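PDB 7LDK: Non-structural protein 2 from Human respiratory syncytial virus A, which counters the host type I interferon response, probably acting together with NS1 to repress IRF3 activation, and interacts with host RIGI, preventing signalling that leads to interferon production. Local coordinates for residues A[33-41]-A[117-125]; A[23-32]-A[82-93]. One frame throughout, in Å; residues are numbered along the deposited sequence.

Overall arrangement
Helix 24-35 is common to both contacts. In contact 2 its N-cap and first turns (23-32) lie across the end of helix 55-89 and the loop leading into strand 94-100; in contact 1 its last turn and the step into helix 38-50 (33-41) receive the C-terminal tail (117-125). The segments alternate along the chain: two neighbouring parts near the N-terminus each meet a later one. The contact centres are about 17 Å apart, yet the two meet where Ile36 CD1 of contact 1 packs on Pro93 CG of contact 2 at 3.8 Å. Contact 1, whose centre lies about 9 Å from the centre of the chain, also contains the DLNP motif, which probably binds host MAP1B.

Contact 1: A[33-41]-A[117-125]; sequences RDIITHRFI and IIYKYDLNP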
loop_
_atom_site.group_PDB
_atom_site.type_symbol
_atom_site.label_atom_id
_atom_site.label_comp_id
_atom_site.label_asym_id
_atom_site.label_seq_id
_atom_site.Cartn_x
_atom_site.Cartn_y
_atom_site.Cartn_z
ATOM N N ARG A 33 -1.012 -4.432 6.795
ATOM C CA ARG A 33 -0.113 -5.607 6.878
ATOM C C ARG A 33 -0.825 -6.844 6.313
ATOM O O ARG A 33 -0.146 -7.671 5.695
ATOM C CB ARG A 33 0.374 -5.759 8.321
ATOM C CG ARG A 33 1.159 -4.554 8.829
ATOM C CD ARG A 33 2.413 -4.923 9.601
ATOM N NE ARG A 33 3.338 -5.663 8.747
ATOM C CZ ARG A 33 4.446 -6.266 9.160
ATOM N NH1 ARG A 33 5.194 -6.908 8.277
ATOM N NH2 ARG A 33 4.800 -6.230 10.436
ATOM N N ASP A 34 -2.142 -6.949 6.503
ATOM C CA ASP A 34 -3.002 -8.037 5.959
ATOM C C ASP A 34 -3.156 -7.915 4.441
ATOM O O ASP A 34 -3.123 -8.940 3.759
ATOM C CB ASP A 34 -4.397 -8.023 6.595
ATOM C CG ASP A 34 -4.437 -8.467 8.060
ATOM O OD1 ASP A 34 -3.481 -9.177 8.500
ATOM O OD2 ASP A 34 -5.440 -8.124 8.761
ATOM N N ILE A 35 -3.344 -6.701 3.937
ATOM C CA ILE A 35 -3.600 -6.442 2.493
ATOM C C ILE A 35 -2.300 -6.546 1.693
ATOM O O ILE A 35 -2.309 -7.208 0.659
ATOM C CB ILE A 35 -4.275 -5.075 2.302
ATOM C CG1 ILE A 35 -5.700 -5.089 2.864
ATOM C CG2 ILE A 35 -4.255 -4.674 0.834
ATOM C CD1 ILE A 35 -6.307 -3.722 2.983
ATOM N N ILE A 36 -1.231 -5.882 2.126
ATOM C CA ILE A 36 0.013 -5.793 1.316
ATOM C C ILE A 36 0.895 -6.989 1.651
ATOM O O ILE A 36 1.806 -6.885 2.478
ATOM C CB ILE A 36 0.693 -4.425 1.440
ATOM C CG1 ILE A 36 -0.264 -3.323 0.979
ATOM C CG2 ILE A 36 1.981 -4.414 0.638
ATOM C CD1 ILE A 36 0.308 -1.953 0.998
ATOM N N THR A 37 0.619 -8.087 0.963
ATOM C CA THR A 37 1.349 -9.362 1.072
ATOM C C THR A 37 2.363 -9.424 -0.066
ATOM O O THR A 37 2.336 -8.560 -0.942
ATOM C CB THR A 37 0.372 -10.536 1.017
ATOM O OG1 THR A 37 -0.248 -10.451 -0.267
ATOM C CG2 THR A 37 -0.636 -10.512 2.140
ATOM N N HIS A 38 3.239 -10.420 -0.042
ATOM C CA HIS A 38 4.074 -10.806 -1.195
ATOM C C HIS A 38 3.199 -10.829 -2.442
ATOM O O HIS A 38 3.669 -10.254 -3.427
ATOM C CB HIS A 38 4.741 -12.139 -0.905
ATOM C CG HIS A 38 6.024 -12.030 -0.150
ATOM N ND1 HIS A 38 7.255 -11.890 -0.796
ATOM C CD2 HIS A 38 6.291 -12.083 1.171
ATOM C CE1 HIS A 38 8.216 -11.843 0.094
ATOM N NE2 HIS A 38 7.647 -11.961 1.311
ATOM N N ARG A 39 2.009 -11.448 -2.413
ATOM C CA ARG A 39 1.191 -11.657 -3.636
ATOM C C ARG A 39 0.733 -10.319 -4.192
ATOM O O ARG A 39 0.635 -10.207 -5.428
ATOM C CB ARG A 39 0.008 -12.588 -3.397
ATOM C CG ARG A 39 0.267 -14.004 -3.914
ATOM C CD ARG A 39 -0.513 -15.088 -3.193
ATOM N NE ARG A 39 -0.396 -14.991 -1.737
ATOM C CZ ARG A 39 -1.379 -14.663 -0.884
ATOM N NH1 ARG A 39 -2.598 -14.380 -1.326
ATOM N NH2 ARG A 39 -1.128 -14.588 0.416
ATOM N N PHE A 40 0.481 -9.348 -3.321
ATOM C CA PHE A 40 0.135 -7.961 -3.723
ATOM C C PHE A 40 1.317 -7.338 -4.491
ATOM O O PHE A 40 1.134 -6.839 -5.619
ATOM C CB PHE A 40 -0.255 -7.174 -2.481
ATOM C CG PHE A 40 -0.757 -5.781 -2.762
ATOM C CD1 PHE A 40 0.124 -4.727 -2.993
ATOM C CD2 PHE A 40 -2.111 -5.525 -2.787
ATOM C CE1 PHE A 40 -0.347 -3.457 -3.260
ATOM C CE2 PHE A 40 -2.576 -4.259 -3.069
ATOM C CZ PHE A 40 -1.698 -3.227 -3.310
ATOM N N ILE A 41 2.522 -7.391 -3.914
ATOM C CA ILE A 41 3.760 -6.832 -4.534
ATOM C C ILE A 41 4.037 -7.549 -5.862
ATOM O O ILE A 41 4.479 -6.894 -6.818
ATOM C CB ILE A 41 4.966 -6.978 -3.600
ATOM C CG1 ILE A 41 4.853 -6.197 -2.294
ATOM C CG2 ILE A 41 6.209 -6.610 -4.350
ATOM C CD1 ILE A 41 4.505 -4.762 -2.460
ATOM N N ILE A 117 9.962 2.103 6.999
ATOM C CA ILE A 117 9.751 1.211 5.836
ATOM C C ILE A 117 9.779 -0.251 6.279
ATOM O O ILE A 117 10.618 -0.592 7.113
ATOM C CB ILE A 117 10.845 1.471 4.791
ATOM C CG1 ILE A 117 10.764 2.887 4.214
ATOM C CG2 ILE A 117 10.840 0.375 3.707
ATOM C CD1 ILE A 117 11.951 3.232 3.330
ATOM N N ILE A 118 8.912 -1.070 5.684
ATOM C CA ILE A 118 8.962 -2.560 5.700
ATOM C C ILE A 118 9.377 -3.049 4.309
ATOM O O ILE A 118 8.665 -2.730 3.336
ATOM C CB ILE A 118 7.592 -3.157 6.092
ATOM C CG1 ILE A 118 7.064 -2.527 7.381
ATOM C CG2 ILE A 118 7.656 -4.690 6.183
ATOM C CD1 ILE A 118 5.615 -2.817 7.644
ATOM N N TYR A 119 10.443 -3.842 4.236
ATOM C CA TYR A 119 10.930 -4.425 2.964
ATOM C C TYR A 119 10.171 -5.721 2.679
ATOM O O TYR A 119 9.695 -6.340 3.604
ATOM C CB TYR A 119 12.459 -4.550 2.978
ATOM C CG TYR A 119 13.118 -3.197 2.997
ATOM C CD1 TYR A 119 12.863 -2.299 1.988
ATOM C CD2 TYR A 119 13.911 -2.770 4.033
ATOM C CE1 TYR A 119 13.397 -1.026 1.978
ATOM C CE2 TYR A 119 14.454 -1.492 4.041
ATOM C CZ TYR A 119 14.191 -0.606 3.014
ATOM O OH TYR A 119 14.629 0.689 2.991
ATOM N N LYS A 120 10.028 -6.042 1.388
ATOM C CA LYS A 120 9.451 -7.274 0.796
ATOM C C LYS A 120 9.801 -8.493 1.655
ATOM O O LYS A 120 8.875 -9.269 1.943
ATOM C CB LYS A 120 9.985 -7.455 -0.632
ATOM C CG LYS A 120 11.520 -7.576 -0.768
ATOM C CD LYS A 120 12.009 -7.609 -2.207
ATOM C CE LYS A 120 13.510 -7.471 -2.363
ATOM N NZ LYS A 120 13.950 -7.882 -3.728
ATOM N N TYR A 121 11.073 -8.656 2.055
ATOM C CA TYR A 121 11.529 -9.864 2.794
ATOM C C TYR A 121 10.761 -10.018 4.117
ATOM O O TYR A 121 10.829 -11.110 4.685
ATOM C CB TYR A 121 13.045 -9.939 3.045
ATOM C CG TYR A 121 13.796 -8.734 3.571
ATOM C CD1 TYR A 121 13.619 -8.194 4.839
ATOM C CD2 TYR A 121 14.830 -8.197 2.812
ATOM C CE1 TYR A 121 14.358 -7.098 5.277
ATOM C CE2 TYR A 121 15.605 -7.135 3.248
ATOM C CZ TYR A 121 15.349 -6.553 4.470
ATOM O OH TYR A 121 16.145 -5.492 4.811
ATOM N N ASP A 122 10.044 -8.989 4.582
ATOM C CA ASP A 122 9.423 -8.931 5.931
ATOM C C ASP A 122 7.898 -8.831 5.812
ATOM O O ASP A 122 7.242 -8.687 6.864
ATOM C CB ASP A 122 10.001 -7.749 6.722
ATOM C CG ASP A 122 11.106 -8.112 7.709
ATOM O OD1 ASP A 122 11.772 -9.157 7.547
ATOM O OD2 ASP A 122 11.223 -7.391 8.700
ATOM N N LEU A 123 7.351 -8.914 4.595
ATOM C CA LEU A 123 5.887 -8.905 4.350
ATOM C C LEU A 123 5.367 -10.341 4.403
ATOM O O LEU A 123 6.168 -11.271 4.175
ATOM C CB LEU A 123 5.595 -8.283 2.982
ATOM C CG LEU A 123 5.955 -6.810 2.836
ATOM C CD1 LEU A 123 5.722 -6.355 1.425
ATOM C CD2 LEU A 123 5.152 -5.929 3.772
ATOM N N ASN A 124 4.067 -10.507 4.659
ATOM C CA ASN A 124 3.440 -11.852 4.753
ATOM C C ASN A 124 3.475 -12.490 3.375
ATOM O O ASN A 124 3.469 -11.766 2.376
ATOM C CB ASN A 124 2.025 -11.789 5.314
ATOM C CG ASN A 124 2.039 -11.143 6.676
ATOM O OD1 ASN A 124 2.869 -11.473 7.525
ATOM N ND2 ASN A 124 1.170 -10.172 6.865
ATOM N N PRO A 125 3.567 -13.840 3.272
ATOM C CA PRO A 125 3.462 -14.503 1.970
ATOM C C PRO A 125 2.114 -14.164 1.283
ATOM O O PRO A 125 1.962 -14.079 0.043
ATOM C CB PRO A 125 3.604 -15.982 2.332
ATOM C CG PRO A 125 4.379 -15.960 3.628
ATOM C CD PRO A 125 3.795 -14.785 4.374
ATOM O OXT PRO A 125 1.078 -13.923 1.932
#
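The guanidinium of Arg33 carries Ile118 CD1 over one face, toward the rim, while Asp122 O lies at its edge, 3.1 Å from NH1. The imidazole of His38 has Asn124 O and Leu123 O near its plane at the CD2 edge. These groups receive the C-terminal DLNP motif, Asp122 to Pro125, which probably binds host MAP1B. The tail leaves the three-stranded sheet after strand 118-119, passes through a 3-10 turn and reaches the break between helices 24-35 and 38-50.

Thr37 is the N-cap there: OG1 sits between the backbone N and the carbonyl carbon (chi1 62°) and accepts weak bonds from Arg39 N and Phe40 N. His38 N of helix 38-50 donates to Asn124 O over 2.8 Å, almost straight at 176°. Asn124 ND2 adds a weak bond to Arg33 O. Leu123 is buried: its CD1 meets Ile41 CG1 at 3.8 Å, the side chains crossing about at right angles, and CD2 lies against Ile36 O. Pro125 is poorly ordered, so the side-on grip of Arg39 on its carboxylate is less certain; both oxygens lie out of the guanidinium plane, NE bonding Pro125 O at 3.1 Å and NH2 forming a 2.8 Å salt bridge to Pro125 OXT.

Contact 2: A[23-32]-A[82-93]; sequences SLETTITSLT and YTEYNTKYGTFP
Tyr82 is the knob where helix 24-35 crosses the C-terminal end of helix 55-89 and the loop that leads to strand 94-100; it sits in a hole formed by Leu24, Thr27, Ile28 and Leu31. The axes of the short segments 24-32 and 82-89 cross at -109°, with a closest approach of 11.3 Å.

The CH-pi contacts come first. Ile28 CG1 lies over one face of the Tyr82 ring, 4.1 Å from its centroid, the two side chains running past each other in opposite directions. Leu24 likewise lays CD1 over a face of Tyr85, though the modelled closeness is doubtful; Tyr89 CB backs the opposite face. Tyr85 CG stands anti to its backbone N (chi1 -172°), which carries the ring across to Leu24.

Other apolar touches line the hole and extend past it. Leu24 CD2 comes to the Tyr82 edge at CE1, 3.5 Å away, and Leu31 CD1 meets CE2 obliquely, its side chain crossing that of Tyr82 at about a right angle. Ile28 CD1 continues past Tyr82 to Thr91 CG2, at 3.6 Å, while Ile28 CG2 faces the edge of Phe92. Thr32 CG2 reaches Pro93 CB on the pyrrolidine ring at 3.8 Å.

Polar links are few. One water connects the segments, donating to Thr91 O at 3.0 Å and pairing with Thr32 OG1, which also has a weak bond to Tyr66 OH. Within 82-93, Asn86 OD1 accepts from Phe92 N, the donor lying above the amide plane, and Asn86 CB sits over the centre of the Phe92 ring; together they hold the loop after Gly90 against its helix.

With a single water as polar bridge, cohesion rests mainly on burying aliphatic branches against tyrosine rings, so the fit depends on side-chain shape more than on directed bonds.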
loop_
_atom_site.group_PDB
_atom_site.type_symbol
_atom_site.label_atom_id
_atom_site.label_comp_id
_atom_site.label_asym_id
_atom_site.label_seq_id
_atom_site.Cartn_x
_atom_site.Cartn_y
_atom_site.Cartn_z
ATOM N N SER A 23 -7.170 3.889 18.718
ATOM C CA SER A 23 -7.379 4.845 17.596
ATOM C C SER A 23 -7.129 4.139 16.251
ATOM O O SER A 23 -6.422 3.089 16.182
ATOM C CB SER A 23 -6.549 6.114 17.738
ATOM O OG SER A 23 -5.416 6.121 16.867
ATOM N N LEU A 24 -7.680 4.752 15.203
ATOM C CA LEU A 24 -7.680 4.300 13.784
ATOM C C LEU A 24 -6.280 3.858 13.351
ATOM O O LEU A 24 -6.186 2.755 12.789
ATOM C CB LEU A 24 -8.163 5.454 12.891
ATOM C CG LEU A 24 -9.640 5.829 13.015
ATOM C CD1 LEU A 24 -9.865 7.321 12.813
ATOM C CD2 LEU A 24 -10.472 5.030 12.029
ATOM N N GLU A 25 -5.257 4.694 13.581
ATOM C CA GLU A 25 -3.884 4.479 13.050
ATOM C C GLU A 25 -3.461 3.012 13.251
ATOM O O GLU A 25 -2.895 2.454 12.289
ATOM C CB GLU A 25 -2.863 5.441 13.667
ATOM C CG GLU A 25 -1.501 5.398 12.956
ATOM C CD GLU A 25 -0.395 6.364 13.387
ATOM O OE1 GLU A 25 0.561 6.569 12.577
ATOM O OE2 GLU A 25 -0.466 6.901 14.526
ATOM N N THR A 26 -3.713 2.411 14.422
ATOM C CA THR A 26 -3.343 0.995 14.733
ATOM C C THR A 26 -4.155 0.035 13.855
ATOM O O THR A 26 -3.551 -0.807 13.174
ATOM C CB THR A 26 -3.580 0.612 16.201
ATOM O OG1 THR A 26 -3.346 1.747 17.035
ATOM C CG2 THR A 26 -2.727 -0.559 16.648
ATOM N N THR A 27 -5.487 0.170 13.888
ATOM C CA THR A 27 -6.464 -0.635 13.106
ATOM C C THR A 27 -6.090 -0.639 11.626
ATOM O O THR A 27 -6.094 -1.731 11.022
ATOM C CB THR A 27 -7.870 -0.048 13.230
ATOM O OG1 THR A 27 -8.070 0.154 14.631
ATOM C CG2 THR A 27 -8.923 -0.937 12.600
ATOM N N ILE A 28 -5.800 0.544 11.070
ATOM C CA ILE A 28 -5.528 0.734 9.615
ATOM C C ILE A 28 -4.173 0.114 9.266
ATOM O O ILE A 28 -4.115 -0.557 8.230
ATOM C CB ILE A 28 -5.586 2.204 9.166
ATOM C CG1 ILE A 28 -6.960 2.841 9.371
ATOM C CG2 ILE A 28 -5.186 2.271 7.703
ATOM C CD1 ILE A 28 -7.118 4.211 8.751
ATOM N N THR A 29 -3.126 0.360 10.062
ATOM C CA THR A 29 -1.763 -0.206 9.867
ATOM C C THR A 29 -1.849 -1.731 9.891
ATOM O O THR A 29 -1.177 -2.374 9.068
ATOM C CB THR A 29 -0.765 0.293 10.926
ATOM O OG1 THR A 29 -0.765 1.717 10.872
ATOM C CG2 THR A 29 0.657 -0.177 10.702
ATOM N N SER A 30 -2.647 -2.266 10.809
ATOM C CA SER A 30 -2.908 -3.716 10.952
ATOM C C SER A 30 -3.543 -4.268 9.671
ATOM O O SER A 30 -3.122 -5.346 9.215
ATOM C CB SER A 30 -3.763 -3.984 12.137
ATOM O OG SER A 30 -3.585 -5.324 12.533
ATOM N N LEU A 31 -4.528 -3.555 9.119
ATOM C CA LEU A 31 -5.182 -3.918 7.833
ATOM C C LEU A 31 -4.155 -3.874 6.701
ATOM O O LEU A 31 -4.180 -4.754 5.848
ATOM C CB LEU A 31 -6.327 -2.939 7.553
ATOM C CG LEU A 31 -7.593 -3.156 8.367
ATOM C CD1 LEU A 31 -8.472 -1.918 8.270
ATOM C CD2 LEU A 31 -8.318 -4.413 7.901
ATOM N N THR A 32 -3.312 -2.843 6.673
ATOM C CA THR A 32 -2.261 -2.656 5.642
ATOM C C THR A 32 -1.345 -3.887 5.636
ATOM O O THR A 32 -1.002 -4.365 4.563
ATOM C CB THR A 32 -1.522 -1.343 5.887
ATOM O OG1 THR A 32 -2.451 -0.304 5.583
ATOM C CG2 THR A 32 -0.278 -1.187 5.046
ATOM N N TYR A 82 -11.855 5.621 6.848
ATOM C CA TYR A 82 -10.396 5.411 6.741
ATOM C C TYR A 82 -9.834 6.358 5.670
ATOM O O TYR A 82 -8.780 6.929 5.906
ATOM C CB TYR A 82 -10.087 3.937 6.465
ATOM C CG TYR A 82 -10.505 2.950 7.533
ATOM C CD1 TYR A 82 -10.897 3.351 8.800
ATOM C CD2 TYR A 82 -10.474 1.586 7.286
ATOM C CE1 TYR A 82 -11.282 2.434 9.768
ATOM C CE2 TYR A 82 -10.830 0.657 8.249
ATOM C CZ TYR A 82 -11.239 1.077 9.500
ATOM O OH TYR A 82 -11.624 0.172 10.452
ATOM N N THR A 83 -10.504 6.544 4.533
ATOM C CA THR A 83 -10.009 7.453 3.466
ATOM C C THR A 83 -10.031 8.903 3.973
ATOM O O THR A 83 -9.084 9.624 3.690
ATOM C CB THR A 83 -10.741 7.314 2.124
ATOM O OG1 THR A 83 -12.097 7.682 2.294
ATOM C CG2 THR A 83 -10.633 5.932 1.526
ATOM N N GLU A 84 -11.054 9.334 4.694
ATOM C CA GLU A 84 -11.128 10.731 5.213
ATOM C C GLU A 84 -10.087 10.874 6.343
ATOM O O GLU A 84 -9.507 11.965 6.489
ATOM C CB GLU A 84 -12.559 11.116 5.626
ATOM C CG GLU A 84 -13.553 11.166 4.470
ATOM C CD GLU A 84 -15.026 11.319 4.836
ATOM O OE1 GLU A 84 -15.414 11.019 6.000
ATOM O OE2 GLU A 84 -15.798 11.754 3.946
ATOM N N TYR A 85 -9.805 9.801 7.084
ATOM C CA TYR A 85 -8.747 9.775 8.124
ATOM C C TYR A 85 -7.361 9.922 7.475
ATOM O O TYR A 85 -6.527 10.644 8.025
ATOM C CB TYR A 85 -8.798 8.501 8.965
ATOM C CG TYR A 85 -7.859 8.552 10.140
ATOM C CD1 TYR A 85 -8.126 9.381 11.218
ATOM C CD2 TYR A 85 -6.679 7.829 10.159
ATOM C CE1 TYR A 85 -7.277 9.450 12.313
ATOM C CE2 TYR A 85 -5.802 7.898 11.231
ATOM C CZ TYR A 85 -6.112 8.701 12.318
ATOM O OH TYR A 85 -5.270 8.758 13.391
ATOM N N ASN A 86 -7.119 9.258 6.345
ATOM C CA ASN A 86 -5.838 9.322 5.605
ATOM C C ASN A 86 -5.610 10.723 5.038
ATOM O O ASN A 86 -4.452 11.176 5.050
ATOM C CB ASN A 86 -5.743 8.311 4.464
ATOM C CG ASN A 86 -4.502 8.557 3.633
ATOM O OD1 ASN A 86 -3.375 8.347 4.081
ATOM N ND2 ASN A 86 -4.689 9.057 2.429
ATOM N N THR A 87 -6.652 11.391 4.553
ATOM C CA THR A 87 -6.532 12.738 3.949
ATOM C C THR A 87 -5.949 13.666 5.007
ATOM O O THR A 87 -5.175 14.568 4.627
ATOM C CB THR A 87 -7.877 13.255 3.414
ATOM O OG1 THR A 87 -8.496 12.173 2.732
ATOM C CG2 THR A 87 -7.760 14.432 2.470
ATOM N N LYS A 88 -6.297 13.426 6.274
ATOM C CA LYS A 88 -6.011 14.343 7.401
ATOM C C LYS A 88 -4.692 13.951 8.077
ATOM O O LYS A 88 -3.954 14.860 8.431
ATOM C CB LYS A 88 -7.216 14.325 8.337
ATOM C CG LYS A 88 -7.220 15.378 9.439
ATOM C CD LYS A 88 -7.337 16.828 8.975
ATOM C CE LYS A 88 -7.280 17.791 10.147
ATOM N NZ LYS A 88 -8.187 18.954 9.979
ATOM N N TYR A 89 -4.394 12.660 8.222
ATOM C CA TYR A 89 -3.246 12.148 9.020
ATOM C C TYR A 89 -2.283 11.280 8.193
ATOM O O TYR A 89 -1.299 10.826 8.755
ATOM C CB TYR A 89 -3.754 11.370 10.238
ATOM C CG TYR A 89 -4.509 12.196 11.250
ATOM C CD1 TYR A 89 -5.874 12.400 11.111
ATOM C CD2 TYR A 89 -3.889 12.732 12.371
ATOM C CE1 TYR A 89 -6.599 13.140 12.032
ATOM C CE2 TYR A 89 -4.604 13.480 13.299
ATOM C CZ TYR A 89 -5.963 13.688 13.127
ATOM O OH TYR A 89 -6.688 14.410 14.024
ATOM N N GLY A 90 -2.516 11.058 6.905
ATOM C CA GLY A 90 -1.553 10.403 5.997
ATOM C C GLY A 90 -1.216 8.968 6.394
ATOM O O GLY A 90 -0.023 8.538 6.256
ATOM N N THR A 91 -2.225 8.205 6.794
ATOM C CA THR A 91 -2.130 6.835 7.373
ATOM C C THR A 91 -2.144 5.732 6.285
ATOM O O THR A 91 -2.011 4.525 6.639
ATOM C CB THR A 91 -3.327 6.678 8.316
ATOM O OG1 THR A 91 -3.067 5.579 9.181
ATOM C CG2 THR A 91 -4.617 6.479 7.549
ATOM N N PHE A 92 -2.367 6.087 5.010
ATOM C CA PHE A 92 -2.329 5.096 3.900
ATOM C C PHE A 92 -0.871 4.831 3.513
ATOM O O PHE A 92 -0.034 5.737 3.505
ATOM C CB PHE A 92 -3.225 5.521 2.733
ATOM C CG PHE A 92 -4.693 5.226 2.939
ATOM C CD1 PHE A 92 -5.171 4.666 4.126
ATOM C CD2 PHE A 92 -5.612 5.523 1.942
ATOM C CE1 PHE A 92 -6.526 4.432 4.313
ATOM C CE2 PHE A 92 -6.968 5.284 2.133
ATOM C CZ PHE A 92 -7.423 4.742 3.316
ATOM N N PRO A 93 -0.534 3.565 3.194
ATOM C CA PRO A 93 0.824 3.185 2.836
ATOM C C PRO A 93 1.268 3.815 1.516
ATOM O O PRO A 93 0.434 4.081 0.674
ATOM C CB PRO A 93 0.728 1.660 2.681
ATOM C CG PRO A 93 -0.678 1.454 2.222
ATOM C CD PRO A 93 -1.455 2.426 3.080
HETATM O O HOH W 1 -1.284 1.650 6.527
#